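Local coordinates for protein acyl-CoA thioesterase II TesB2 (Mycobacterium marinum, PDB 3U0A) that probably hydrolyses fatty acyl-CoA thioesters to free fatty acids and coenzyme A, at residues Q44-A49 with Y57-L62; R51-R56 with S88-R93; P128-P133 with D234-Y239; G203-T208 with A251-K256. One frame throughout, in Å; residues are numbered along the deposited sequence. Where two conformers were deposited one is given.

Overall arrangement
From the N terminus, contact 1 comes first: it closes the short turn between helix 34-51 and strand 58-66, packing the helix on the strand. Contact 2 opens inside that turn, at 51-56, and runs on to strand 89-98, so the two cross along the chain and touch in space through Tyr57 and His60. Both belong to the N-terminal hotdog unit. Much later, contact 3 joins the loop at 128-133 to the start of strand 237-247, and contact 4 crosses it by binding the segment after helix 186-200 to the adjacent strand 250-259. Contacts 3 and 4 meet where Tyr239 packs on 255-256, while contacts 2 and 4 lie about 31 Å apart between centres.

Contact 1 (Q44-A49 with Y57-L62); sequences QSLVSA and YQVHSL
Leu46 meets the strand from a helical turn closed by the bond from Ser48 N to Gln44 O (2.9 Å), and it alone of 44-49 touches 57-62. The arrangement is that of the hotdog fold, in which a long helix, here 34-51, lies against a curved antiparallel sheet. A chi1 of 175°, with CG trans to the backbone N, carries CG of the leucine toward the strand, where both methyls reach Leu62 and CD1 also reaches Val59. CD2 rests on Leu62 CD2 at 3.8 Å, the two side chains crossing at about a right angle. Val59 and Leu62 both face the helix although two residues lie between them. His60, with psi at -18°, departs from extended geometry, and His60 and Ser61 both pair with the backbone of Ser109, consistent with a beta bulge. Those two intervening side chains face the second subunit instead: His60 bonds to Glu271 and Ser61 to Tyr65, both of that subunit. Leu62 is further enclosed by His223, Met225 and Phe227 of strand 217-227. The remaining methyl of Leu46, CD1, is equally far, 4.1 Å, from Val59 CG2 and Leu62 CD2.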
loop_
_atom_site.group_PDB
_atom_site.type_symbol
_atom_site.label_atom_id
_atom_site.label_comp_id
_atom_site.label_asym_id
_atom_site.label_seq_id
_atom_site.Cartn_x
_atom_site.Cartn_y
_atom_site.Cartn_z
ATOM N N GLN A 44 9.940 2.810 -15.000
ATOM C CA GLN A 44 11.360 2.731 -15.267
ATOM C C GLN A 44 12.124 2.584 -13.959
ATOM O O GLN A 44 13.084 1.823 -13.907
ATOM C CB GLN A 44 11.854 3.911 -16.105
ATOM C CG GLN A 44 11.454 3.802 -17.592
ATOM C CD GLN A 44 12.380 4.577 -18.561
ATOM O OE1 GLN A 44 12.495 5.818 -18.511
ATOM N NE2 GLN A 44 13.025 3.844 -19.447
ATOM N N SER A 45 11.684 3.246 -12.900
ATOM C CA SER A 45 12.269 3.036 -11.590
ATOM C C SER A 45 12.230 1.556 -11.194
ATOM O O SER A 45 13.193 1.048 -10.658
ATOM C CB SER A 45 11.556 3.874 -10.530
ATOM O OG SER A 45 11.537 5.225 -10.871
ATOM N N LEU A 46 11.122 0.869 -11.464
ATOM C CA LEU A 46 11.039 -0.573 -11.159
ATOM C C LEU A 46 11.968 -1.407 -12.040
ATOM O O LEU A 46 12.650 -2.317 -11.552
ATOM C CB LEU A 46 9.611 -1.110 -11.291
ATOM C CG LEU A 46 9.435 -2.617 -11.122
ATOM C CD1 LEU A 46 9.762 -3.100 -9.737
ATOM C CD2 LEU A 46 8.037 -3.055 -11.480
ATOM N N VAL A 47 11.997 -1.072 -13.333
ATOM C CA VAL A 47 12.819 -1.807 -14.269
ATOM C C VAL A 47 14.268 -1.723 -13.832
ATOM O O VAL A 47 14.993 -2.699 -13.921
ATOM C CB VAL A 47 12.640 -1.295 -15.697
ATOM C CG1 VAL A 47 13.669 -1.923 -16.650
ATOM C CG2 VAL A 47 11.235 -1.571 -16.151
ATOM N N SER A 48 14.668 -0.561 -13.330
ATOM C CA SER A 48 16.007 -0.373 -12.756
ATOM C C SER A 48 16.297 -1.279 -11.568
ATOM O O SER A 48 17.424 -1.760 -11.379
ATOM C CB SER A 48 16.149 1.062 -12.276
ATOM O OG SER A 48 16.590 1.879 -13.331
ATOM N N ALA A 49 15.288 -1.440 -10.724
ATOM C CA ALA A 49 15.385 -2.321 -9.601
ATOM C C ALA A 49 15.614 -3.757 -10.124
ATOM O O ALA A 49 16.489 -4.444 -9.636
ATOM C CB ALA A 49 14.119 -2.212 -8.750
ATOM N N TYR A 57 14.627 -14.505 -8.405
ATOM C CA TYR A 57 13.689 -13.807 -7.550
ATOM C C TYR A 57 12.819 -12.916 -8.395
ATOM O O TYR A 57 13.323 -12.091 -9.157
ATOM C CB TYR A 57 14.397 -12.931 -6.532
ATOM C CG TYR A 57 15.438 -13.610 -5.681
ATOM C CD1 TYR A 57 16.659 -13.967 -6.215
ATOM C CD2 TYR A 57 15.228 -13.824 -4.322
ATOM C CE1 TYR A 57 17.635 -14.539 -5.447
ATOM C CE2 TYR A 57 16.201 -14.380 -3.533
ATOM C CZ TYR A 57 17.407 -14.748 -4.104
ATOM O OH TYR A 57 18.405 -15.325 -3.331
ATOM N N GLN A 58 11.509 -13.059 -8.248
ATOM C CA GLN A 58 10.575 -12.301 -9.073
ATOM C C GLN A 58 9.848 -11.314 -8.198
ATOM O O GLN A 58 9.531 -11.627 -7.073
ATOM C CB GLN A 58 9.586 -13.234 -9.798
ATOM C CG GLN A 58 10.262 -14.244 -10.735
ATOM C CD GLN A 58 10.606 -13.660 -12.126
ATOM O OE1 GLN A 58 9.704 -13.541 -12.986
ATOM N NE2 GLN A 58 11.931 -13.292 -12.365
ATOM N N VAL A 59 9.576 -10.140 -8.744
ATOM C CA VAL A 59 8.927 -9.079 -8.010
ATOM C C VAL A 59 7.546 -9.479 -7.512
ATOM O O VAL A 59 6.846 -10.233 -8.158
ATOM C CB VAL A 59 8.819 -7.787 -8.872
ATOM C CG1 VAL A 59 7.835 -7.983 -10.032
ATOM C CG2 VAL A 59 8.491 -6.574 -7.990
ATOM N N HIS A 60 7.180 -8.974 -6.345
ATOM C CA HIS A 60 5.870 -9.246 -5.759
ATOM C C HIS A 60 5.223 -8.068 -5.072
ATOM O O HIS A 60 4.011 -8.129 -4.781
ATOM C CB HIS A 60 5.956 -10.426 -4.766
ATOM C CG HIS A 60 6.749 -10.130 -3.532
ATOM N ND1 HIS A 60 6.227 -9.501 -2.477
ATOM C CD2 HIS A 60 8.067 -10.416 -3.212
ATOM C CE1 HIS A 60 7.158 -9.389 -1.523
ATOM N NE2 HIS A 60 8.294 -9.943 -1.982
ATOM N N SER A 61 6.002 -7.039 -4.726
ATOM C CA SER A 61 5.403 -5.819 -4.203
ATOM C C SER A 61 6.240 -4.605 -4.505
ATOM O O SER A 61 7.376 -4.739 -4.867
ATOM C CB SER A 61 5.073 -5.922 -2.716
ATOM O OG SER A 61 6.222 -5.939 -1.921
ATOM N N LEU A 62 5.630 -3.430 -4.441
ATOM C CA LEU A 62 6.344 -2.182 -4.575
ATOM C C LEU A 62 5.517 -1.113 -3.978
ATOM O O LEU A 62 4.288 -1.240 -3.891
ATOM C CB LEU A 62 6.689 -1.836 -6.022
ATOM C CG LEU A 62 5.576 -1.610 -7.032
ATOM C CD1 LEU A 62 4.881 -0.294 -6.745
ATOM C CD2 LEU A 62 6.122 -1.665 -8.457
#

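Contact 2 (R51-R56 with S88-R93); sequences RTVDPR and SFVTRR. With NA (sodium ion), chain G; SO4 (sulfate ion), chain I.
Thr52 is held by Arg92 through two nitrogens on one side of the guanidinium group. NE donates to Thr52 OG1 at 2.7 Å, and NH2 donates to Thr52 O at 2.6 Å with a nearly straight N-H...O angle of 167°. Both acceptors lie close to the guanidinium plane, although NH2 stands above the plane of the carbonyl it binds. The arginine bends at chi2 (-64°), which brings its head back alongside the threonine. Its third nitrogen is engaged as well: NH1 bonds to Thr91 O and forms a salt bridge with Asp85, so the group is fixed in rotation. Thr52 OG1 has a second partner in Ala49 O, in the last turn of helix 34-51. Beyond Val53, Asp54 OD1 accepts from Arg56 N in an Asx turn.

Apolar contact lies next to this grip. Val53 CG2 and Val90 CG1, 4.0 Å apart, cover the same face of the guanidinium, and Phe110 packs on both Val53 and Arg92.

Ions mark the surroundings. Val53 O binds a sodium ion at 2.7 Å, together with Val50 O and a water. Ser88 OG bonds to a sulfate that Arg275 of the second subunit also holds. Overall, a buried arginine on a hotdog sheet strand fastens the loop that leaves the long helix, beside a sodium site built on backbone carbonyls.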
loop_
_atom_site.group_PDB
_atom_site.type_symbol
_atom_site.label_atom_id
_atom_site.label_comp_id
_atom_site.label_asym_id
_atom_site.label_seq_id
_atom_site.Cartn_x
_atom_site.Cartn_y
_atom_site.Cartn_z
ATOM N N ARG A 51 16.891 -4.963 -12.813
ATOM C CA ARG A 51 18.174 -5.255 -13.467
ATOM C C ARG A 51 19.318 -5.576 -12.504
ATOM O O ARG A 51 20.325 -6.168 -12.903
ATOM C CB ARG A 51 18.529 -4.129 -14.428
ATOM C CG ARG A 51 17.685 -4.312 -15.668
ATOM C CD ARG A 51 18.006 -3.429 -16.837
ATOM N NE ARG A 51 19.416 -3.413 -17.233
ATOM C CZ ARG A 51 19.853 -2.757 -18.311
ATOM N NH1 ARG A 51 21.159 -2.789 -18.647
ATOM N NH2 ARG A 51 18.962 -2.090 -19.082
ATOM N N THR A 52 19.121 -5.216 -11.238
ATOM C CA THR A 52 20.077 -5.452 -10.162
ATOM C C THR A 52 19.694 -6.670 -9.339
ATOM O O THR A 52 20.351 -6.979 -8.344
ATOM C CB THR A 52 20.157 -4.237 -9.191
ATOM O OG1 THR A 52 18.977 -4.176 -8.382
ATOM C CG2 THR A 52 20.308 -2.953 -9.960
ATOM N N VAL A 53 18.630 -7.358 -9.749
ATOM C CA VAL A 53 18.127 -8.537 -9.018
ATOM C C VAL A 53 18.373 -9.815 -9.791
ATOM O O VAL A 53 18.064 -9.895 -10.945
ATOM C CB VAL A 53 16.630 -8.376 -8.654
ATOM C CG1 VAL A 53 16.068 -9.630 -8.004
ATOM C CG2 VAL A 53 16.467 -7.151 -7.772
ATOM N N ASP A 54 18.982 -10.783 -9.120
ATOM C CA ASP A 54 18.984 -12.176 -9.548
ATOM C C ASP A 54 17.592 -12.618 -10.052
ATOM O O ASP A 54 16.621 -12.545 -9.317
ATOM C CB ASP A 54 19.411 -13.048 -8.373
ATOM C CG ASP A 54 19.618 -14.512 -8.770
ATOM O OD1 ASP A 54 18.761 -15.085 -9.499
ATOM O OD2 ASP A 54 20.661 -15.081 -8.351
ATOM N N PRO A 55 17.496 -13.076 -11.312
ATOM C CA PRO A 55 16.176 -13.361 -11.878
ATOM C C PRO A 55 15.465 -14.567 -11.293
ATOM O O PRO A 55 14.264 -14.715 -11.541
ATOM C CB PRO A 55 16.431 -13.542 -13.383
ATOM C CG PRO A 55 17.898 -13.580 -13.572
ATOM C CD PRO A 55 18.584 -13.175 -12.302
ATOM N N ARG A 56 16.174 -15.388 -10.515
ATOM C CA ARG A 56 15.536 -16.410 -9.660
ATOM C C ARG A 56 14.489 -15.794 -8.689
ATOM O O ARG A 56 13.575 -16.478 -8.215
ATOM C CB ARG A 56 16.606 -17.211 -8.871
ATOM N N SER A 88 15.721 -15.980 0.187
ATOM C CA SER A 88 14.371 -16.061 -0.381
ATOM C C SER A 88 13.877 -14.725 -0.895
ATOM O O SER A 88 13.091 -14.684 -1.837
ATOM C CB SER A 88 13.362 -16.550 0.672
ATOM O OG SER A 88 13.590 -17.910 0.979
ATOM N N PHE A 89 14.318 -13.646 -0.256
ATOM C CA PHE A 89 13.851 -12.333 -0.585
ATOM C C PHE A 89 15.028 -11.374 -0.886
ATOM O O PHE A 89 16.084 -11.399 -0.222
ATOM C CB PHE A 89 13.003 -11.792 0.574
ATOM C CG PHE A 89 11.643 -12.461 0.715
ATOM C CD1 PHE A 89 11.510 -13.637 1.433
ATOM C CD2 PHE A 89 10.497 -11.900 0.140
ATOM C CE1 PHE A 89 10.291 -14.250 1.565
ATOM C CE2 PHE A 89 9.267 -12.527 0.273
ATOM C CZ PHE A 89 9.172 -13.702 0.994
ATOM N N VAL A 90 14.842 -10.531 -1.898
ATOM C CA VAL A 90 15.754 -9.452 -2.181
ATOM C C VAL A 90 14.926 -8.170 -2.152
ATOM O O VAL A 90 13.761 -8.149 -2.569
ATOM C CB VAL A 90 16.453 -9.681 -3.537
ATOM C CG1 VAL A 90 17.115 -8.420 -4.043
ATOM C CG2 VAL A 90 17.479 -10.818 -3.442
ATOM N N THR A 91 15.495 -7.100 -1.607
ATOM C CA THR A 91 14.785 -5.820 -1.557
ATOM C C THR A 91 15.624 -4.743 -2.196
ATOM O O THR A 91 16.817 -4.708 -1.968
ATOM C CB THR A 91 14.473 -5.387 -0.099
ATOM O OG1 THR A 91 13.829 -6.466 0.608
ATOM C CG2 THR A 91 13.575 -4.155 -0.082
ATOM N N ARG A 92 14.984 -3.854 -2.956
ATOM C CA ARG A 92 15.636 -2.697 -3.565
ATOM C C ARG A 92 14.961 -1.379 -3.217
ATOM O O ARG A 92 13.745 -1.358 -3.031
ATOM C CB ARG A 92 15.637 -2.864 -5.075
ATOM C CG ARG A 92 16.456 -4.055 -5.576
ATOM C CD ARG A 92 17.933 -3.892 -5.259
ATOM N NE ARG A 92 18.779 -4.956 -5.795
ATOM C CZ ARG A 92 19.327 -5.941 -5.091
ATOM N NH1 ARG A 92 19.128 -6.066 -3.767
ATOM N NH2 ARG A 92 20.076 -6.827 -5.714
ATOM N N ARG A 93 15.744 -0.294 -3.104
ATOM C CA ARG A 93 15.172 1.080 -3.126
ATOM C C ARG A 93 15.703 1.786 -4.347
ATOM O O ARG A 93 16.840 1.517 -4.747
ATOM C CB ARG A 93 15.445 1.890 -1.852
ATOM C CG ARG A 93 14.667 1.349 -0.678
ATOM C CD ARG A 93 14.671 2.245 0.546
ATOM N NE ARG A 93 16.004 2.663 1.021
ATOM C CZ ARG A 93 16.242 3.548 2.022
ATOM N NH1 ARG A 93 15.246 4.160 2.711
ATOM N NH2 ARG A 93 17.495 3.855 2.320
HETATM NA NA NA G . 15.613 -9.711 -12.103
HETATM S S SO4 I . 14.335 -16.831 4.482
HETATM O O1 SO4 I . 14.320 -17.395 5.876
HETATM O O2 SO4 I . 12.903 -16.476 4.118
HETATM O O3 SO4 I . 15.131 -15.561 4.437
HETATM O O4 SO4 I . 15.004 -17.858 3.592
HETATM O O HOH W 1 13.381 -10.134 -11.294
#

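Contact 3 (P128-P133 with D234-Y239)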
loop_
_atom_site.group_PDB
_atom_site.type_symbol
_atom_site.label_atom_id
_atom_site.label_comp_id
_atom_site.label_asym_id
_atom_site.label_seq_id
_atom_site.Cartn_x
_atom_site.Cartn_y
_atom_site.Cartn_z
ATOM N N PRO A 128 -19.389 -9.206 -19.653
ATOM C CA PRO A 128 -18.215 -9.402 -20.475
ATOM C C PRO A 128 -17.822 -8.118 -21.216
ATOM O O PRO A 128 -18.657 -7.235 -21.406
ATOM C CB PRO A 128 -18.645 -10.499 -21.453
ATOM C CG PRO A 128 -19.670 -11.271 -20.721
ATOM C CD PRO A 128 -20.370 -10.289 -19.823
ATOM N N PRO A 129 -16.550 -8.001 -21.613
ATOM C CA PRO A 129 -16.144 -6.785 -22.337
ATOM C C PRO A 129 -16.770 -6.662 -23.723
ATOM O O PRO A 129 -17.004 -5.565 -24.206
ATOM C CB PRO A 129 -14.626 -6.955 -22.472
ATOM C CG PRO A 129 -14.392 -8.435 -22.379
ATOM C CD PRO A 129 -15.448 -8.968 -21.457
ATOM N N ASP A 130 -17.053 -7.810 -24.329
ATOM C CA ASP A 130 -17.402 -7.804 -25.749
ATOM C C ASP A 130 -18.704 -7.072 -26.051
ATOM O O ASP A 130 -18.839 -6.490 -27.157
ATOM C CB ASP A 130 -17.375 -9.208 -26.370
ATOM C CG ASP A 130 -16.110 -9.450 -27.179
ATOM O OD1 ASP A 130 -15.169 -8.624 -27.066
ATOM O OD2 ASP A 130 -16.066 -10.458 -27.924
ATOM N N ASP A 131 -19.621 -7.033 -25.087
ATOM C CA ASP A 131 -20.868 -6.298 -25.257
ATOM C C ASP A 131 -20.822 -4.928 -24.529
ATOM O O ASP A 131 -21.854 -4.377 -24.173
ATOM C CB ASP A 131 -22.089 -7.183 -24.837
ATOM C CG ASP A 131 -21.980 -7.765 -23.381
ATOM O OD1 ASP A 131 -21.268 -7.169 -22.533
ATOM O OD2 ASP A 131 -22.646 -8.807 -23.091
ATOM N N LEU A 132 -19.621 -4.382 -24.332
ATOM C CA LEU A 132 -19.470 -3.044 -23.781
ATOM C C LEU A 132 -18.783 -2.199 -24.836
ATOM O O LEU A 132 -17.930 -2.728 -25.551
ATOM C CB LEU A 132 -18.623 -3.075 -22.506
ATOM C CG LEU A 132 -19.251 -3.644 -21.235
ATOM C CD1 LEU A 132 -18.221 -3.568 -20.116
ATOM C CD2 LEU A 132 -20.540 -2.939 -20.838
ATOM N N PRO A 133 -19.124 -0.881 -24.912
ATOM C CA PRO A 133 -18.675 0.080 -25.970
ATOM C C PRO A 133 -17.279 0.734 -25.793
ATOM O O PRO A 133 -16.534 0.861 -26.782
ATOM C CB PRO A 133 -19.748 1.168 -25.915
ATOM C CG PRO A 133 -20.114 1.215 -24.456
ATOM C CD PRO A 133 -19.983 -0.203 -23.915
ATOM N N ASP A 234 -1.857 -8.471 -22.849
ATOM C CA ASP A 234 -2.514 -8.498 -24.153
ATOM C C ASP A 234 -3.789 -9.394 -24.180
ATOM O O ASP A 234 -4.347 -9.674 -25.256
ATOM C CB ASP A 234 -1.541 -8.922 -25.269
ATOM C CG ASP A 234 -0.738 -10.173 -24.921
ATOM O OD1 ASP A 234 -0.980 -10.773 -23.849
ATOM O OD2 ASP A 234 0.164 -10.525 -25.708
ATOM N N GLU A 235 -4.239 -9.812 -22.995
ATOM C CA GLU A 235 -5.525 -10.501 -22.818
ATOM C C GLU A 235 -6.368 -9.684 -21.858
ATOM O O GLU A 235 -5.834 -8.860 -21.125
ATOM C CB GLU A 235 -5.306 -11.923 -22.277
ATOM C CG GLU A 235 -4.866 -12.920 -23.356
ATOM C CD GLU A 235 -4.675 -14.361 -22.851
ATOM O OE1 GLU A 235 -4.884 -14.652 -21.619
ATOM O OE2 GLU A 235 -4.347 -15.219 -23.728
ATOM N N TRP A 236 -7.677 -9.896 -21.854
ATOM C CA TRP A 236 -8.538 -9.087 -21.010
ATOM C C TRP A 236 -8.203 -9.190 -19.528
ATOM O O TRP A 236 -8.075 -10.302 -18.971
ATOM C CB TRP A 236 -10.010 -9.425 -21.236
ATOM C CG TRP A 236 -10.560 -8.899 -22.551
ATOM C CD1 TRP A 236 -10.979 -9.635 -23.643
ATOM C CD2 TRP A 236 -10.794 -7.494 -22.928
ATOM N NE1 TRP A 236 -11.420 -8.814 -24.633
ATOM C CE2 TRP A 236 -11.333 -7.523 -24.279
ATOM C CE3 TRP A 236 -10.600 -6.262 -22.301
ATOM C CZ2 TRP A 236 -11.654 -6.364 -24.974
ATOM C CZ3 TRP A 236 -10.926 -5.103 -23.005
ATOM C CH2 TRP A 236 -11.445 -5.161 -24.326
ATOM N N LEU A 237 -8.031 -8.014 -18.915
ATOM C CA LEU A 237 -7.950 -7.835 -17.464
ATOM C C LEU A 237 -9.141 -6.981 -16.997
ATOM O O LEU A 237 -9.457 -5.956 -17.611
ATOM C CB LEU A 237 -6.650 -7.130 -17.090
ATOM C CG LEU A 237 -5.365 -7.794 -17.536
ATOM C CD1 LEU A 237 -4.207 -6.832 -17.404
ATOM C CD2 LEU A 237 -5.123 -9.109 -16.778
ATOM N N LEU A 238 -9.803 -7.409 -15.927
ATOM C CA LEU A 238 -10.816 -6.590 -15.285
ATOM C C LEU A 238 -10.260 -5.890 -14.057
ATOM O O LEU A 238 -9.731 -6.522 -13.135
ATOM C CB LEU A 238 -12.004 -7.410 -14.860
ATOM C CG LEU A 238 -13.053 -6.755 -13.937
ATOM C CD1 LEU A 238 -13.906 -5.749 -14.697
ATOM C CD2 LEU A 238 -13.925 -7.839 -13.352
ATOM N N TYR A 239 -10.386 -4.573 -14.074
ATOM C CA TYR A 239 -9.980 -3.778 -12.978
ATOM C C TYR A 239 -11.181 -3.433 -12.140
ATOM O O TYR A 239 -11.995 -2.607 -12.519
ATOM C CB TYR A 239 -9.365 -2.489 -13.442
ATOM C CG TYR A 239 -8.325 -1.980 -12.496
ATOM C CD1 TYR A 239 -8.177 -2.492 -11.193
ATOM C CD2 TYR A 239 -7.478 -0.966 -12.891
ATOM C CE1 TYR A 239 -7.176 -2.003 -10.339
ATOM C CE2 TYR A 239 -6.484 -0.471 -12.046
ATOM C CZ TYR A 239 -6.309 -0.983 -10.794
ATOM O OH TYR A 239 -5.268 -0.445 -10.056
#
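Pro129 sets its CB-CG edge down on one face of the Trp236 indole, and this pair forms the tight part of the contact. Its CG stands 3.6 Å from the centroid of the five-membered ring and only 4° off the ring normal, a well-centred CH-pi interaction. CB lies over the six-membered ring, 3.8 Å from Trp236 CE2 and 3.9 Å from CZ2. The proline thus spreads its two methylenes across both rings. The indole swings out from just ahead of strand 237-247 in the C-terminal hotdog unit and also packs on Trp175, Arg177, Asp153 and Arg155 of strands 171-178 and 152-156. The proline itself belongs to a turn closed by Leu132 N bonding to Pro129 O at 2.9 Å.

Next to it the contact is loose. Asp130 is exposed and modelled in two conformers; in the conformer given, OD1 is 4.5 Å from Trp236 NE1, too far for a hydrogen bond, and a long, weak ion pair to Arg155 lies close by. Arg155 supplies a hydrogen bond to Pro129 O, whereas the meeting with 234-239 rests on dispersion and the weakly polar attraction of proline C-H groups for the electron-rich indole face.

Contact 4 (G203-T208 with A251-K256); sequences GSAQVT and ALTHGK. With SO4 (sulfate ion), chain L.
Ser204 and Ala205 both direct their side chains at strand 250-259, from which Ala251 and Thr253 point back at them. The two alanines face each other methyl to methyl, Ala205 CB to Ala251 CB at 3.5 Å, a close approach that small side chains make possible. Ala205 CB also touches the methyl of Thr253, CG2, at 3.8 Å. Thr253 carries its hydroxyl in the position between backbone N and carbonyl carbon (chi1 67°); this turns CG2 to the loop side, where Ser204 OG rests on it at 3.4 Å. That contact is packing, since each hydroxyl finds its polar partner elsewhere: Ser204 OG bonds to Leu201 O and Thr253 OG1 to Gln270 O on strand 264-275. Segment 203-205 is a 3-10 turn, with Gln206 N bonded to Gly203 O at 2.9 Å, and it follows helix 186-200. In the C-terminal hotdog unit it therefore prolongs the helical layer over the face of the sheet, also leaning on Gln241 and Ser243 of strand 237-247. On the other side of strand 250-259, Leu252 points away from the turn and packs on Trp226 of the second subunit. His254 heads for the same interface, its ring meeting His254 of the second subunit with the planes at about 40°. Further along the strand a sulfate ion, also bound by Lys168, lies obliquely to the His254 ring. Lys256 NZ, in the plane of that ring at its edge, makes a weak bond of 3.3 Å to sulfate O1.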
loop_
_atom_site.group_PDB
_atom_site.type_symbol
_atom_site.label_atom_id
_atom_site.label_comp_id
_atom_site.label_asym_id
_atom_site.label_seq_id
_atom_site.Cartn_x
_atom_site.Cartn_y
_atom_site.Cartn_z
ATOM N N GLY A 203 -9.023 7.972 -11.066
ATOM C CA GLY A 203 -10.333 8.333 -11.649
ATOM C C GLY A 203 -11.518 7.847 -10.806
ATOM O O GLY A 203 -12.551 8.497 -10.748
ATOM N N SER A 204 -11.366 6.713 -10.132
ATOM C CA SER A 204 -12.461 6.139 -9.328
ATOM C C SER A 204 -12.888 7.047 -8.150
ATOM O O SER A 204 -14.034 6.941 -7.664
ATOM C CB SER A 204 -12.103 4.737 -8.808
ATOM O OG SER A 204 -11.067 4.773 -7.835
ATOM N N ALA A 205 -11.972 7.914 -7.707
ATOM C CA ALA A 205 -12.272 8.914 -6.702
ATOM C C ALA A 205 -13.304 9.940 -7.212
ATOM O O ALA A 205 -14.037 10.491 -6.390
ATOM C CB ALA A 205 -11.004 9.618 -6.226
ATOM N N GLN A 206 -13.386 10.158 -8.541
ATOM C CA GLN A 206 -14.217 11.245 -9.073
ATOM C C GLN A 206 -15.621 10.834 -9.484
ATOM O O GLN A 206 -16.371 11.658 -10.000
ATOM C CB GLN A 206 -13.534 11.978 -10.245
ATOM C CG GLN A 206 -12.113 12.477 -9.971
ATOM C CD GLN A 206 -12.033 13.379 -8.756
ATOM O OE1 GLN A 206 -12.944 14.198 -8.491
ATOM N NE2 GLN A 206 -10.943 13.241 -8.000
ATOM N N VAL A 207 -15.984 9.583 -9.224
ATOM C CA VAL A 207 -17.192 9.022 -9.829
ATOM C C VAL A 207 -18.429 9.797 -9.398
ATOM O O VAL A 207 -19.295 10.115 -10.236
ATOM C CB VAL A 207 -17.327 7.535 -9.477
ATOM C CG1 VAL A 207 -18.723 7.018 -9.760
ATOM C CG2 VAL A 207 -16.322 6.732 -10.281
ATOM N N THR A 208 -18.481 10.120 -8.103
ATOM C CA THR A 208 -19.596 10.863 -7.506
ATOM C C THR A 208 -19.351 12.389 -7.380
ATOM O O THR A 208 -20.031 13.056 -6.617
ATOM C CB THR A 208 -19.911 10.334 -6.075
ATOM O OG1 THR A 208 -18.841 10.690 -5.170
ATOM C CG2 THR A 208 -20.149 8.815 -6.081
ATOM N N ALA A 251 -7.734 11.798 -1.794
ATOM C CA ALA A 251 -8.664 10.735 -2.076
ATOM C C ALA A 251 -7.854 9.467 -2.064
ATOM O O ALA A 251 -6.768 9.428 -2.592
ATOM C CB ALA A 251 -9.332 10.932 -3.428
ATOM N N LEU A 252 -8.384 8.425 -1.458
ATOM C CA LEU A 252 -7.766 7.149 -1.492
ATOM C C LEU A 252 -8.540 6.291 -2.442
ATOM O O LEU A 252 -9.769 6.353 -2.494
ATOM C CB LEU A 252 -7.789 6.522 -0.118
ATOM C CG LEU A 252 -6.943 5.274 0.056
ATOM C CD1 LEU A 252 -5.477 5.599 -0.240
ATOM C CD2 LEU A 252 -7.155 4.732 1.458
ATOM N N THR A 253 -7.802 5.490 -3.202
ATOM C CA THR A 253 -8.381 4.523 -4.115
ATOM C C THR A 253 -7.670 3.167 -3.997
ATOM O O THR A 253 -6.616 3.012 -3.381
ATOM C CB THR A 253 -8.385 5.068 -5.563
ATOM O OG1 THR A 253 -7.044 5.208 -6.061
ATOM C CG2 THR A 253 -9.113 6.429 -5.613
ATOM N N HIS A 254 -8.308 2.173 -4.582
ATOM C CA HIS A 254 -8.006 0.779 -4.299
ATOM C C HIS A 254 -8.545 -0.082 -5.385
ATOM O O HIS A 254 -9.705 0.110 -5.811
ATOM C CB HIS A 254 -8.682 0.364 -3.004
ATOM C CG HIS A 254 -8.609 -1.112 -2.742
ATOM N ND1 HIS A 254 -7.489 -1.710 -2.327
ATOM C CD2 HIS A 254 -9.566 -2.126 -2.905
ATOM C CE1 HIS A 254 -7.710 -3.037 -2.196
ATOM N NE2 HIS A 254 -8.981 -3.286 -2.555
ATOM N N GLY A 255 -7.769 -1.072 -5.817
ATOM C CA GLY A 255 -8.329 -2.027 -6.737
ATOM C C GLY A 255 -7.688 -3.380 -6.811
ATOM O O GLY A 255 -6.587 -3.566 -6.315
ATOM N N LYS A 256 -8.404 -4.304 -7.465
ATOM C CA LYS A 256 -7.943 -5.660 -7.723
ATOM C C LYS A 256 -8.094 -5.959 -9.201
ATOM O O LYS A 256 -9.017 -5.515 -9.838
ATOM C CB LYS A 256 -8.765 -6.675 -6.943
ATOM C CG LYS A 256 -9.144 -6.231 -5.562
ATOM C CD LYS A 256 -9.293 -7.429 -4.640
ATOM C CE LYS A 256 -9.531 -6.983 -3.190
ATOM N NZ LYS A 256 -10.898 -6.424 -2.967
HETATM S S SO4 L . -12.594 -4.301 -0.107
HETATM O O1 SO4 L . -11.117 -4.480 -0.266
HETATM O O2 SO4 L . -12.893 -3.419 1.102
HETATM O O3 SO4 L . -13.133 -3.752 -1.397
HETATM O O4 SO4 L . -13.175 -5.670 0.163
#